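Local coordinates for protein 16S rRNA (adenine(1408)-N(1))-methyltransferase (Catenulispora acidiphila, PDB 4X1O) that probably transfers a methyl group from S-adenosyl-L-methionine to N1 of adenine 1408 in 16S ribosomal RNA, a modification linked to aminoglycoside resistance, at residues 38-43 against 71-76; 57-62 against 103-108; 132-137 against 160-165. One frame throughout, in Å; residues are numbered along the deposited sequence.

Contact 1 (38-43 against 71-76)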
# COMPACT_ATOMS: atom_id res chain seq x y z
N ASP A 38 1.26 -7.18 22.70
CA ASP A 38 -0.02 -7.68 23.19
C ASP A 38 -1.20 -6.99 22.51
O ASP A 38 -2.13 -7.65 22.04
CB ASP A 38 -0.13 -7.51 24.71
CG ASP A 38 0.42 -8.70 25.47
OD1 ASP A 38 0.59 -9.78 24.86
OD2 ASP A 38 0.67 -8.56 26.69
N GLU A 39 -1.16 -5.66 22.45
CA GLU A 39 -2.21 -4.88 21.81
C GLU A 39 -2.31 -5.21 20.32
O GLU A 39 -3.40 -5.28 19.77
CB GLU A 39 -1.98 -3.38 22.00
CG GLU A 39 -2.77 -2.49 21.04
CD GLU A 39 -4.28 -2.57 21.26
OE1 GLU A 39 -4.71 -3.02 22.35
OE2 GLU A 39 -5.03 -2.19 20.34
N TRP A 40 -1.16 -5.43 19.69
CA TRP A 40 -1.08 -5.78 18.27
C TRP A 40 -1.78 -7.11 18.00
O TRP A 40 -2.57 -7.25 17.06
CB TRP A 40 0.39 -5.82 17.85
CG TRP A 40 0.68 -6.24 16.41
CD1 TRP A 40 1.56 -7.20 16.01
CD2 TRP A 40 0.13 -5.68 15.21
NE1 TRP A 40 1.59 -7.28 14.64
CE2 TRP A 40 0.72 -6.36 14.12
CE3 TRP A 40 -0.80 -4.67 14.94
CZ2 TRP A 40 0.40 -6.07 12.79
CZ3 TRP A 40 -1.12 -4.38 13.62
CH2 TRP A 40 -0.52 -5.09 12.56
N ALA A 41 -1.49 -8.09 18.85
CA ALA A 41 -2.11 -9.41 18.73
C ALA A 41 -3.62 -9.32 18.97
O ALA A 41 -4.40 -9.93 18.24
CB ALA A 41 -1.47 -10.39 19.70
N LYS A 42 -4.03 -8.57 19.99
CA LYS A 42 -5.46 -8.42 20.28
C LYS A 42 -6.20 -7.71 19.15
O LYS A 42 -7.31 -8.09 18.79
CB LYS A 42 -5.68 -7.67 21.60
CG LYS A 42 -5.28 -8.46 22.84
CD LYS A 42 -5.59 -7.69 24.12
CE LYS A 42 -5.34 -8.55 25.35
NZ LYS A 42 -5.80 -7.90 26.62
N ALA A 43 -5.58 -6.68 18.58
CA ALA A 43 -6.19 -5.96 17.48
C ALA A 43 -6.39 -6.88 16.28
O ALA A 43 -7.46 -6.88 15.67
CB ALA A 43 -5.34 -4.75 17.09
N GLU A 71 -14.43 -2.30 11.19
CA GLU A 71 -14.14 -3.69 11.50
C GLU A 71 -12.81 -4.16 10.86
O GLU A 71 -12.33 -5.26 11.16
CB GLU A 71 -15.29 -4.58 11.04
CG GLU A 71 -15.38 -4.77 9.53
CD GLU A 71 -16.08 -3.65 8.77
OE1 GLU A 71 -16.25 -2.54 9.31
OE2 GLU A 71 -16.48 -3.89 7.61
N TRP A 72 -12.25 -3.35 9.97
CA TRP A 72 -10.94 -3.66 9.38
C TRP A 72 -9.82 -3.10 10.22
O TRP A 72 -9.90 -1.97 10.70
CB TRP A 72 -10.77 -3.10 7.97
CG TRP A 72 -11.67 -3.67 6.92
CD1 TRP A 72 -12.60 -4.64 7.07
CD2 TRP A 72 -11.71 -3.27 5.54
NE1 TRP A 72 -13.23 -4.88 5.86
CE2 TRP A 72 -12.70 -4.04 4.91
CE3 TRP A 72 -11.00 -2.33 4.78
CZ2 TRP A 72 -13.00 -3.92 3.55
CZ3 TRP A 72 -11.30 -2.20 3.43
CH2 TRP A 72 -12.30 -2.99 2.84
N LEU A 73 -8.74 -3.87 10.38
CA LEU A 73 -7.51 -3.31 10.93
C LEU A 73 -6.70 -2.81 9.73
O LEU A 73 -6.33 -3.60 8.87
CB LEU A 73 -6.75 -4.36 11.72
CG LEU A 73 -5.51 -3.86 12.47
CD1 LEU A 73 -5.88 -2.81 13.51
CD2 LEU A 73 -4.79 -5.03 13.13
N VAL A 74 -6.49 -1.51 9.64
CA VAL A 74 -5.86 -0.91 8.48
C VAL A 74 -4.45 -0.52 8.89
O VAL A 74 -4.27 0.31 9.76
CB VAL A 74 -6.63 0.33 7.98
CG1 VAL A 74 -5.89 1.00 6.82
CG2 VAL A 74 -8.05 -0.06 7.58
N VAL A 75 -3.47 -1.16 8.27
CA VAL A 75 -2.08 -0.96 8.66
C VAL A 75 -1.35 -0.26 7.54
O VAL A 75 -1.18 -0.83 6.48
CB VAL A 75 -1.38 -2.30 8.95
CG1 VAL A 75 0.02 -2.07 9.48
CG2 VAL A 75 -2.22 -3.10 9.94
N GLY A 76 -0.91 0.98 7.78
CA GLY A 76 -0.17 1.69 6.76
C GLY A 76 1.32 1.57 7.04
O GLY A 76 1.76 1.82 8.15

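Contact 2 (57-62 against 103-108)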
# COMPACT_ATOMS: atom_id res chain seq x y z
N GLY A 57 1.72 7.62 1.28
CA GLY A 57 1.71 9.06 1.05
C GLY A 57 1.52 9.72 2.40
O GLY A 57 2.22 9.38 3.36
N ASP A 58 0.55 10.63 2.52
CA ASP A 58 0.30 11.24 3.82
C ASP A 58 -0.68 10.38 4.63
O ASP A 58 -1.09 10.75 5.73
CB ASP A 58 -0.22 12.68 3.69
CG ASP A 58 -1.55 12.80 2.96
OD1 ASP A 58 -2.25 11.79 2.73
OD2 ASP A 58 -1.91 13.96 2.62
N ALA A 59 -1.02 9.22 4.05
CA ALA A 59 -1.85 8.20 4.67
C ALA A 59 -3.30 8.61 4.89
O ALA A 59 -4.02 7.95 5.63
CB ALA A 59 -1.24 7.74 5.99
N ARG A 60 -3.75 9.67 4.22
CA ARG A 60 -5.17 10.00 4.25
C ARG A 60 -6.00 8.88 3.62
O ARG A 60 -7.13 8.64 4.02
CB ARG A 60 -5.46 11.34 3.52
CG ARG A 60 -6.90 11.79 3.70
CD ARG A 60 -7.22 13.12 3.02
NE ARG A 60 -8.58 13.54 3.34
CZ ARG A 60 -9.16 14.66 2.92
NH1 ARG A 60 -8.51 15.51 2.12
NH2 ARG A 60 -10.40 14.95 3.30
N THR A 61 -5.44 8.18 2.63
CA THR A 61 -6.20 7.11 1.99
C THR A 61 -6.46 5.96 2.98
O THR A 61 -7.57 5.44 3.06
CB THR A 61 -5.48 6.60 0.73
OG1 THR A 61 -5.26 7.71 -0.14
CG2 THR A 61 -6.32 5.56 0.01
N ALA A 62 -5.43 5.61 3.74
CA ALA A 62 -5.55 4.59 4.78
C ALA A 62 -6.54 5.02 5.85
O ALA A 62 -7.35 4.23 6.33
CB ALA A 62 -4.19 4.31 5.41
N LEU A 103 -6.71 2.22 12.79
CA LEU A 103 -5.61 2.57 11.91
C LEU A 103 -4.28 2.46 12.67
O LEU A 103 -4.09 3.04 13.75
CB LEU A 103 -5.81 3.98 11.35
CG LEU A 103 -4.72 4.51 10.43
CD1 LEU A 103 -4.76 3.69 9.11
CD2 LEU A 103 -4.91 5.98 10.15
N VAL A 104 -3.36 1.70 12.09
CA VAL A 104 -2.03 1.55 12.63
C VAL A 104 -1.02 2.02 11.60
O VAL A 104 -0.94 1.47 10.49
CB VAL A 104 -1.74 0.08 13.02
CG1 VAL A 104 -0.36 -0.02 13.65
CG2 VAL A 104 -2.80 -0.44 14.00
N LEU A 105 -0.24 3.04 11.95
CA LEU A 105 0.74 3.58 11.02
C LEU A 105 2.13 3.14 11.44
O LEU A 105 2.62 3.52 12.51
CB LEU A 105 0.64 5.11 10.96
CG LEU A 105 -0.75 5.58 10.50
CD1 LEU A 105 -0.92 7.10 10.67
CD2 LEU A 105 -1.04 5.15 9.07
N VAL A 106 2.75 2.33 10.59
CA VAL A 106 4.03 1.68 10.87
C VAL A 106 5.17 2.33 10.10
O VAL A 106 5.07 2.50 8.89
CB VAL A 106 4.00 0.17 10.48
CG1 VAL A 106 5.38 -0.48 10.68
CG2 VAL A 106 2.92 -0.57 11.27
N SER A 107 6.24 2.69 10.79
CA SER A 107 7.42 3.22 10.12
C SER A 107 8.35 2.07 9.77
O SER A 107 9.06 1.55 10.63
CB SER A 107 8.15 4.23 11.00
OG SER A 107 9.27 4.77 10.32
N SER A 108 8.32 1.67 8.51
CA SER A 108 9.21 0.64 8.02
C SER A 108 9.23 0.63 6.51
O SER A 108 8.24 0.98 5.86
CB SER A 108 8.79 -0.74 8.53
OG SER A 108 9.58 -1.75 7.91

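Contact 3 (132-137 against 160-165)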
# COMPACT_ATOMS: atom_id res chain seq x y z
N LYS A 132 11.62 3.60 -4.28
CA LYS A 132 12.04 2.20 -4.37
C LYS A 132 10.86 1.24 -4.52
O LYS A 132 10.93 0.22 -5.22
CB LYS A 132 12.87 1.83 -3.14
CG LYS A 132 13.42 0.43 -3.17
CD LYS A 132 14.82 0.40 -2.60
CE LYS A 132 15.67 -0.65 -3.28
NZ LYS A 132 15.13 -2.00 -3.01
N LEU A 133 9.75 1.56 -3.85
CA LEU A 133 8.57 0.71 -3.97
C LEU A 133 8.05 0.70 -5.40
O LEU A 133 7.74 -0.36 -5.94
CB LEU A 133 7.48 1.19 -2.98
CG LEU A 133 6.15 0.44 -3.02
CD1 LEU A 133 6.35 -1.03 -2.70
CD2 LEU A 133 5.16 1.08 -2.05
N LEU A 134 7.96 1.88 -6.02
CA LEU A 134 7.51 1.99 -7.39
C LEU A 134 8.46 1.25 -8.35
O LEU A 134 8.04 0.42 -9.16
CB LEU A 134 7.40 3.46 -7.80
CG LEU A 134 7.14 3.75 -9.27
CD1 LEU A 134 5.83 3.12 -9.73
CD2 LEU A 134 7.14 5.25 -9.51
N ARG A 135 9.74 1.55 -8.23
CA ARG A 135 10.74 0.96 -9.11
C ARG A 135 10.76 -0.55 -8.93
O ARG A 135 10.84 -1.30 -9.91
CB ARG A 135 12.12 1.55 -8.85
CG ARG A 135 13.19 1.03 -9.81
CD ARG A 135 14.48 1.80 -9.58
NE ARG A 135 15.56 1.38 -10.48
CZ ARG A 135 15.73 1.85 -11.71
NH1 ARG A 135 14.89 2.74 -12.22
NH2 ARG A 135 16.75 1.40 -12.44
N GLY A 136 10.62 -0.99 -7.69
CA GLY A 136 10.59 -2.41 -7.38
C GLY A 136 9.42 -3.16 -8.00
O GLY A 136 9.56 -4.27 -8.49
N VAL A 137 8.25 -2.54 -7.97
CA VAL A 137 7.08 -3.16 -8.53
C VAL A 137 7.18 -3.20 -10.05
O VAL A 137 6.82 -4.18 -10.67
CB VAL A 137 5.80 -2.44 -8.09
CG1 VAL A 137 4.64 -2.79 -8.98
CG2 VAL A 137 5.51 -2.78 -6.61
N ILE A 160 -2.24 -3.58 -6.96
CA ILE A 160 -1.28 -2.52 -7.22
C ILE A 160 -1.94 -1.53 -8.16
O ILE A 160 -2.56 -1.94 -9.14
CB ILE A 160 0.02 -3.06 -7.84
CG1 ILE A 160 0.71 -4.04 -6.90
CG2 ILE A 160 0.96 -1.91 -8.20
CD1 ILE A 160 1.85 -4.79 -7.59
N SER A 161 -1.82 -0.25 -7.85
CA SER A 161 -2.44 0.79 -8.67
C SER A 161 -1.40 1.83 -8.97
O SER A 161 -0.92 2.53 -8.06
CB SER A 161 -3.65 1.42 -7.97
OG SER A 161 -4.76 0.55 -7.94
N ILE A 162 -1.03 1.94 -10.23
CA ILE A 162 -0.01 2.91 -10.62
C ILE A 162 -0.60 3.91 -11.62
O ILE A 162 -1.11 3.52 -12.66
CB ILE A 162 1.22 2.21 -11.25
CG1 ILE A 162 1.87 1.24 -10.25
CG2 ILE A 162 2.25 3.22 -11.75
CD1 ILE A 162 2.84 0.28 -10.89
N GLY A 163 -0.54 5.20 -11.30
CA GLY A 163 -0.99 6.20 -12.26
C GLY A 163 -0.02 6.30 -13.43
O GLY A 163 1.18 6.39 -13.23
N THR A 164 -0.55 6.28 -14.65
CA THR A 164 0.32 6.22 -15.82
C THR A 164 0.90 7.57 -16.21
O THR A 164 1.78 7.65 -17.07
CB THR A 164 -0.42 5.64 -17.03
OG1 THR A 164 -1.55 6.47 -17.31
CG2 THR A 164 -0.89 4.22 -16.74
N SER A 165 0.42 8.64 -15.58
CA SER A 165 0.94 9.97 -15.89
C SER A 165 2.40 10.10 -15.49
O SER A 165 3.08 11.03 -15.93
CB SER A 165 0.11 11.05 -15.20
OG SER A 165 0.24 10.97 -13.79

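Contact 1 (38-43 against 71-76)
Trp40, on helix 37-46, lays the far end of its indole against Leu73 and Val75 of strand 72-78. The side chain leaves CB with CG anti to the backbone N (chi1 177°), which carries the ring system across from the helix to the strand. On the five-membered ring, NE1 gives its hydrogen to the carbonyl oxygen of Ala116, so the one polar atom of the indole is satisfied and the ring's rotation is restrained. The six-membered ring does the touching. Its CZ3 lies 3.8 Å from Leu73 CD2, which approaches at a slant. Val75 CG2, a methyl at the ring edge, in its plane, meets both Trp40 CH2 (3.7 Å) and CZ3 (4.0 Å).

One turn along the helix, the small side chain of Ala43 lets the backbone come near the strand: Ala43 CA and Leu73 CA are 7.2 Å apart. Ala43 CB is 4.0 Å from Leu73 CD2 and 4.1 Å from Leu73 CD1. Val74, between Leu73 and Val75, packs on helix 60-68 instead. Helix 37-46 thus covers part of one face of the Rossmann-like methyltransferase sheet. No hydrogen bond joins the two segments; the contact rests on dispersion and on the burial of apolar surface.

Contact 2 (57-62 against 103-108)
The turn after strand 49-54, first in the chain of the seven-stranded Rossmann-like sheet, leads into helix 60-68 beside the S-adenosyl-L-methionine site and packs here on strand 103-107, the neighbour of strand 72-78. Two alanines on the turn and helix meet two leucines on the strand. Ala59, at the N-cap position, puts its CB 4.0 Å from Leu105 CD2, and Ala62 puts its CB 3.8 Å from Leu103 CD1. Leu103 CD1 is also 3.8 Å from Ala62 O, so it rests on the helix backbone as well as on the methyl. The leucines are two residues apart and hence point to the same face. Leu103 has CG anti to its backbone N (chi1 179°), which brings CD1 up to Ala62; Leu105, with CG anti to the carbonyl carbon (chi1 -60°), presents CD2 to Ala59. Short alanines let the helix start come close, and the longer leucines span the remaining distance.

The turn is held by its own Asp58 and by the chain around Ser218. Asp58 OD1 accepts from Arg60 N at 3.0 Å in an Asx turn; the bond is fairly straight (163°), but the donor sits above the carboxylate plane. Apolar methyls thus seat the turn on the sheet, while its polar groups face another way: Asp58 OD2 bonds to Trp220 N and Ser219 OG, and Thr61, seen to bind S-adenosyl-L-methionine in another structure of this protein, here bonds through OG1 to Ser218 N. Ser217 and Ser218 bind S-adenosyl-L-homocysteine in another structure.

Contact 3 (132-137 against 160-165)
Val137 of helix 131-139 projects its CG1 methyl between two isoleucines of strand 157-163, on the sheet of a Rossmann-like methyltransferase, with the helix lying nearly across the strand. Ile160 and Ile162 lie on the same face of the strand, separated by Ser161, which points to the other face, and their branches form a shallow hollow. The valine methyl is the bump that fills it: Val137 CG1 is 3.7 Å from Ile160 CD1, with the two side chains meeting tip to tip, 3.9 Å from Ile160 CG2, and 4.0 Å from Ile162 CD1. Both isoleucines turn CG1 anti to the carbonyl carbon (chi1 -61°), so their ethyl arms run alike and CD1 of each comes up to the valine.

The axes of the two short segments run nearly at right angles (105°) and pass 10.8 Å apart. Branching at CB is easily accommodated in the extended strand and gives it a broad apolar surface. The packing holds the helix that carries Leu133, a contact of S-adenosyl-L-methionine in another structure of this protein. Leu134, one turn before Val137, is also touched by Pro129 and Ile175. Slanting across Ile162, Leu134 brings its CD1 methyl to 4.1 Å from Ile162 CG2, the branch that Val137 does not use.

In the fold
All three contacts place a helix or turn on one seven-stranded sheet. Contacts 1 and 2 are joined through neighbouring strands 72-78 and 103-107: Gly76 N lies 2.8 Å from Val104 O, and Gly76 O lies 2.7 Å from Val106 N, both probable hydrogen bonds. Their centres are about 13 Å apart, whereas the centre of contact 3 lies about 26 Å from that of contact 1 and about 17 Å from that of contact 2, on the opposite side of the chain's centre. Contacts 2 and 3 contain Thr61 and Leu133, which bind S-adenosyl-L-methionine in another structure of this protein; contact 1 stands farther off, Val75 lying about 10 Å, side chain to side chain, from Ile110 of that site.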